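Local coordinates for SIRV1 hypothetical protein ORF119 (Sulfolobus islandicus rudivirus 1 variant xx, PDB 2X3G), which is of unknown function; it is a viral protein of the 117-like family, possibly associated with the host membrane, at residues Gly28-Glu31 with Lys32-Lys36; Lys103-Tyr106 with Lys107-Lys111. All coordinates share one frame; numbering follows the deposited sequence.

Contact 1: residues Gly28-Glu31 with Lys32-Lys36; sequences GDTE and KIFRK
Thr30 and Phe34 make the main side-chain contact of this first helical turn. The methyl CG2 of Thr30 sits over the centre of one face of the Phe34 ring, 3.7 Å from the ring centroid and only 11° off the normal, a CH-pi contact. The two side chains run in the same direction, and with CG2 anti to the backbone N the methyl comes to lie on the ring face; the other branch, OG1, is turned off to a hydrogen bond with Tyr65 OH. The ring of Tyr65 also meets that of Phe34 edge-to-face.

The geometry is that of a helix N-terminus, with Asp29 as the N-cap of helix 30-44. Its carboxylate oxygen OD1 accepts two weak bonds, from Lys32 N at 3.3 Å and from Glu31 N at 3.2 Å; the first is nearly straight, the second strongly bent at 126°. CG of Asp29 also lies 3.7 Å from Lys32 CB, packing against the root of the lysine.

Among the backbone bonds, Ile33 N reaches Asp29 O at 2.9 Å, followed by Phe34 N to Thr30 O and Arg35 N to Glu31 O. Ile33 lays CD1 against the same Asp29 carbonyl, 3.1 Å from Asp29 O, while its side chain also touches Met84 and Pro85.

Contact 2: residues Lys103-Tyr106 with Lys107-Lys111; sequences KNVY and KYMLK
The Tyr106 ring carries Leu110 over one face, with Leu110 CG 4.1 Å from Tyr106 CZ; the still shorter approach of the leucine methyl CD1 is doubtful in the model. It is the placing of Tyr106 CG anti to the backbone N (chi1 -178°) that brings the ring beside Leu110. Lys107 N lies obliquely to the same ring, 3.6 Å from Tyr106 CD2. The second flat group, the Tyr108 ring, has the ammonium NZ of Lys111 3.6 Å above its plane, over the centre, and it meets the His66 ring with the planes at about 65°.

On the side of helix 99-109 that faces the four-stranded antiparallel sheet, Val105 CG1 touches the selenium of selenomethionine Met109 at 3.9 Å, the two side chains lying alongside one another. They pack on Phe18 and Leu68, and Met109 reaches on to Phe51 and Ile53.

Four successive i to i+4 backbone bonds run from Lys107 N to Lys103 O through Leu110 N to Tyr106 O, and Leu110 is where the chain leaves helical geometry. Just beyond, Lys111 NZ donates to Tyr108 O at 2.8 Å and forms a salt bridge with Glu55 OE2. A carbonyl near the helix C-terminus, a carboxylate and an aromatic face thus surround one ammonium group, a setting that would be expected to stabilise its positive charge.

Overall arrangement
Contact 1 comes first along the chain, at the start of helix 30-44, and contact 2 follows at the end of helix 99-109. Their centres are 22 Å apart on opposite sides of the chain's centre, and their nearest atoms stay about 9 Å apart. What they share is the four-stranded antiparallel sheet, ordered 49-55, 64-71, 15-22, 89-94: Thr30 and Phe34 touch strand 49-55, which Met109 of contact 2 also reaches. The two helices, one by its start and the other by its end, therefore both pack on this sheet. Contact 2 additionally borders the dimer partner, since Leu110 packs on Ile116 of the second subunit.

Contact 1: residues Gly28-Glu31 with Lys32-Lys36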
loop_
_atom_site.group_PDB
_atom_site.type_symbol
_atom_site.label_atom_id
_atom_site.label_comp_id
_atom_site.label_asym_id
_atom_site.label_seq_id
_atom_site.Cartn_x
_atom_site.Cartn_y
_atom_site.Cartn_z
ATOM N N GLY A 28 -6.126 17.712 -8.019
ATOM C CA GLY A 28 -7.420 17.276 -7.510
ATOM C C GLY A 28 -7.324 16.696 -6.113
ATOM O O GLY A 28 -6.230 16.451 -5.590
ATOM N N ASP A 29 -8.492 16.443 -5.530
ATOM C CA ASP A 29 -8.607 16.181 -4.111
ATOM C C ASP A 29 -9.286 14.835 -3.914
ATOM O O ASP A 29 -10.510 14.741 -3.922
ATOM C CB ASP A 29 -9.404 17.320 -3.466
ATOM C CG ASP A 29 -9.423 17.248 -1.949
ATOM O OD1 ASP A 29 -9.045 16.192 -1.384
ATOM O OD2 ASP A 29 -9.822 18.259 -1.327
ATOM N N THR A 30 -8.480 13.793 -3.734
ATOM C CA THR A 30 -9.006 12.434 -3.643
ATOM C C THR A 30 -9.908 12.252 -2.412
ATOM O O THR A 30 -10.806 11.402 -2.423
ATOM C CB THR A 30 -7.869 11.372 -3.668
ATOM O OG1 THR A 30 -7.149 11.466 -4.908
ATOM C CG2 THR A 30 -8.437 9.945 -3.523
ATOM N N GLU A 31 -9.686 13.047 -1.366
ATOM C CA GLU A 31 -10.565 13.008 -0.204
ATOM C C GLU A 31 -11.956 13.489 -0.590
ATOM O O GLU A 31 -12.946 12.803 -0.343
ATOM C CB GLU A 31 -10.032 13.873 0.939
ATOM C CG GLU A 31 -8.769 13.355 1.598
ATOM C CD GLU A 31 -8.507 14.003 2.951
ATOM O OE1 GLU A 31 -7.806 13.376 3.782
ATOM O OE2 GLU A 31 -8.998 15.137 3.193
ATOM N N LYS A 32 -12.012 14.672 -1.194
ATOM C CA LYS A 32 -13.279 15.292 -1.587
ATOM C C LYS A 32 -14.018 14.437 -2.613
ATOM O O LYS A 32 -15.238 14.275 -2.529
ATOM C CB LYS A 32 -13.028 16.686 -2.154
ATOM C CG LYS A 32 -14.249 17.602 -2.143
ATOM C CD LYS A 32 -13.847 19.058 -2.366
ATOM C CE LYS A 32 -14.784 20.026 -1.642
ATOM N NZ LYS A 32 -14.229 21.409 -1.577
ATOM N N ILE A 33 -13.263 13.893 -3.570
ATOM C CA ILE A 33 -13.808 13.013 -4.611
ATOM C C ILE A 33 -14.467 11.799 -4.001
ATOM O O ILE A 33 -15.630 11.523 -4.265
ATOM C CB ILE A 33 -12.698 12.522 -5.594
ATOM C CG1 ILE A 33 -12.150 13.690 -6.421
ATOM C CG2 ILE A 33 -13.230 11.460 -6.530
ATOM C CD1 ILE A 33 -10.686 13.528 -6.773
ATOM N N PHE A 34 -13.708 11.055 -3.204
ATOM C CA PHE A 34 -14.220 9.839 -2.579
ATOM C C PHE A 34 -15.393 10.147 -1.641
ATOM O O PHE A 34 -16.388 9.431 -1.640
ATOM C CB PHE A 34 -13.112 9.115 -1.798
ATOM C CG PHE A 34 -12.163 8.288 -2.647
ATOM C CD1 PHE A 34 -12.223 8.278 -4.042
ATOM C CD2 PHE A 34 -11.164 7.545 -2.034
ATOM C CE1 PHE A 34 -11.331 7.511 -4.787
ATOM C CE2 PHE A 34 -10.262 6.776 -2.790
ATOM C CZ PHE A 34 -10.348 6.762 -4.157
ATOM N N ARG A 35 -15.261 11.190 -0.831
ATOM C CA ARG A 35 -16.344 11.591 0.067
ATOM C C ARG A 35 -17.634 11.905 -0.686
ATOM O O ARG A 35 -18.698 11.379 -0.360
ATOM C CB ARG A 35 -15.935 12.797 0.905
ATOM C CG ARG A 35 -17.091 13.389 1.690
ATOM C CD ARG A 35 -16.635 14.461 2.638
ATOM N NE ARG A 35 -16.092 15.650 1.969
ATOM C CZ ARG A 35 -16.818 16.565 1.324
ATOM N NH1 ARG A 35 -18.138 16.449 1.206
ATOM N NH2 ARG A 35 -16.214 17.608 0.782
ATOM N N LYS A 36 -17.539 12.760 -1.694
ATOM C CA LYS A 36 -18.717 13.132 -2.468
ATOM C C LYS A 36 -19.289 11.955 -3.248
ATOM O O LYS A 36 -20.509 11.843 -3.408
ATOM C CB LYS A 36 -18.408 14.285 -3.421
ATOM C CG LYS A 36 -18.388 15.645 -2.745
ATOM C CD LYS A 36 -18.468 16.765 -3.755
ATOM C CE LYS A 36 -19.097 18.008 -3.139
ATOM N NZ LYS A 36 -18.710 19.249 -3.850
#

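Contact 2: residues Lys103-Tyr106 with Lys107-Lys111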
loop_
_atom_site.group_PDB
_atom_site.type_symbol
_atom_site.label_atom_id
_atom_site.label_comp_id
_atom_site.label_asym_id
_atom_site.label_seq_id
_atom_site.Cartn_x
_atom_site.Cartn_y
_atom_site.Cartn_z
ATOM N N LYS A 103 -12.735 -12.557 -4.267
ATOM C CA LYS A 103 -11.386 -12.632 -3.733
ATOM C C LYS A 103 -10.333 -12.207 -4.731
ATOM O O LYS A 103 -9.368 -11.573 -4.360
ATOM C CB LYS A 103 -11.088 -14.025 -3.217
ATOM C CG LYS A 103 -11.835 -14.352 -1.953
ATOM C CD LYS A 103 -11.365 -15.671 -1.389
ATOM C CE LYS A 103 -11.967 -15.903 -0.017
ATOM N NZ LYS A 103 -11.524 -17.179 0.548
ATOM N N ASN A 104 -10.497 -12.564 -5.998
ATOM C CA ASN A 104 -9.533 -12.126 -7.021
ATOM C C ASN A 104 -9.595 -10.604 -7.232
ATOM O O ASN A 104 -8.568 -9.941 -7.472
ATOM C CB ASN A 104 -9.760 -12.877 -8.339
ATOM C CG ASN A 104 -9.192 -14.282 -8.324
ATOM O OD1 ASN A 104 -8.179 -14.567 -7.668
ATOM N ND2 ASN A 104 -9.820 -15.171 -9.086
ATOM N N VAL A 105 -10.796 -10.054 -7.129
ATOM C CA VAL A 105 -10.982 -8.604 -7.231
ATOM C C VAL A 105 -10.320 -7.919 -6.031
ATOM O O VAL A 105 -9.538 -7.003 -6.199
ATOM C CB VAL A 105 -12.477 -8.189 -7.351
ATOM C CG1 VAL A 105 -12.654 -6.731 -7.086
ATOM C CG2 VAL A 105 -13.047 -8.535 -8.727
ATOM N N TYR A 106 -10.622 -8.385 -4.834
ATOM C CA TYR A 106 -9.981 -7.853 -3.623
ATOM C C TYR A 106 -8.454 -7.886 -3.698
ATOM O O TYR A 106 -7.769 -6.911 -3.360
ATOM C CB TYR A 106 -10.443 -8.649 -2.414
ATOM C CG TYR A 106 -9.864 -8.136 -1.119
ATOM C CD1 TYR A 106 -10.471 -7.078 -0.437
ATOM C CD2 TYR A 106 -8.714 -8.693 -0.577
ATOM C CE1 TYR A 106 -9.948 -6.602 0.743
ATOM C CE2 TYR A 106 -8.185 -8.209 0.619
ATOM C CZ TYR A 106 -8.828 -7.158 1.264
ATOM O OH TYR A 106 -8.336 -6.655 2.434
ATOM N N LYS A 107 -7.923 -9.031 -4.114
ATOM C CA LYS A 107 -6.486 -9.220 -4.239
ATOM C C LYS A 107 -5.910 -8.198 -5.217
ATOM O O LYS A 107 -4.863 -7.591 -4.963
ATOM C CB LYS A 107 -6.197 -10.663 -4.681
ATOM C CG LYS A 107 -4.751 -11.015 -4.895
ATOM C CD LYS A 107 -4.463 -12.533 -4.644
ATOM C CE LYS A 107 -3.511 -13.124 -5.674
ATOM N NZ LYS A 107 -3.054 -14.557 -5.352
ATOM N N TYR A 108 -6.622 -7.966 -6.312
ATOM C CA TYR A 108 -6.175 -7.022 -7.322
ATOM C C TYR A 108 -6.168 -5.593 -6.792
ATOM O O TYR A 108 -5.251 -4.823 -7.061
ATOM C CB TYR A 108 -7.092 -7.097 -8.536
ATOM C CG TYR A 108 -6.640 -6.243 -9.688
ATOM C CD1 TYR A 108 -5.541 -6.614 -10.440
ATOM C CD2 TYR A 108 -7.318 -5.072 -10.036
ATOM C CE1 TYR A 108 -5.111 -5.858 -11.497
ATOM C CE2 TYR A 108 -6.886 -4.299 -11.107
ATOM C CZ TYR A 108 -5.786 -4.709 -11.832
ATOM O OH TYR A 108 -5.318 -3.993 -12.903
HETATM N N MSE A 109 -7.209 -5.251 -6.041
HETATM C CA MSE A 109 -7.321 -3.935 -5.428
HETATM C C MSE A 109 -6.249 -3.658 -4.398
HETATM O O MSE A 109 -5.815 -2.518 -4.288
HETATM C CB MSE A 109 -8.687 -3.752 -4.775
HETATM C CG MSE A 109 -9.773 -3.664 -5.780
HETATM SE SE MSE A 109 -11.518 -3.628 -4.946
HETATM C CE MSE A 109 -11.484 -1.895 -3.993
ATOM N N LEU A 110 -5.806 -4.682 -3.668
ATOM C CA LEU A 110 -4.807 -4.480 -2.608
ATOM C C LEU A 110 -3.366 -4.771 -3.038
ATOM O O LEU A 110 -2.455 -4.758 -2.205
ATOM C CB LEU A 110 -5.147 -5.326 -1.382
ATOM C CG LEU A 110 -6.107 -4.652 -0.397
ATOM C CD1 LEU A 110 -6.528 -5.654 0.603
ATOM C CD2 LEU A 110 -5.461 -3.481 0.310
ATOM N N LYS A 111 -3.142 -4.993 -4.331
ATOM C CA LYS A 111 -1.835 -5.471 -4.783
ATOM C C LYS A 111 -0.697 -4.473 -4.516
ATOM O O LYS A 111 0.445 -4.882 -4.321
ATOM C CB LYS A 111 -1.881 -5.870 -6.267
ATOM C CG LYS A 111 -1.898 -4.715 -7.238
ATOM C CD LYS A 111 -2.340 -5.181 -8.637
ATOM C CE LYS A 111 -2.781 -4.026 -9.505
ATOM N NZ LYS A 111 -3.981 -3.258 -8.982
#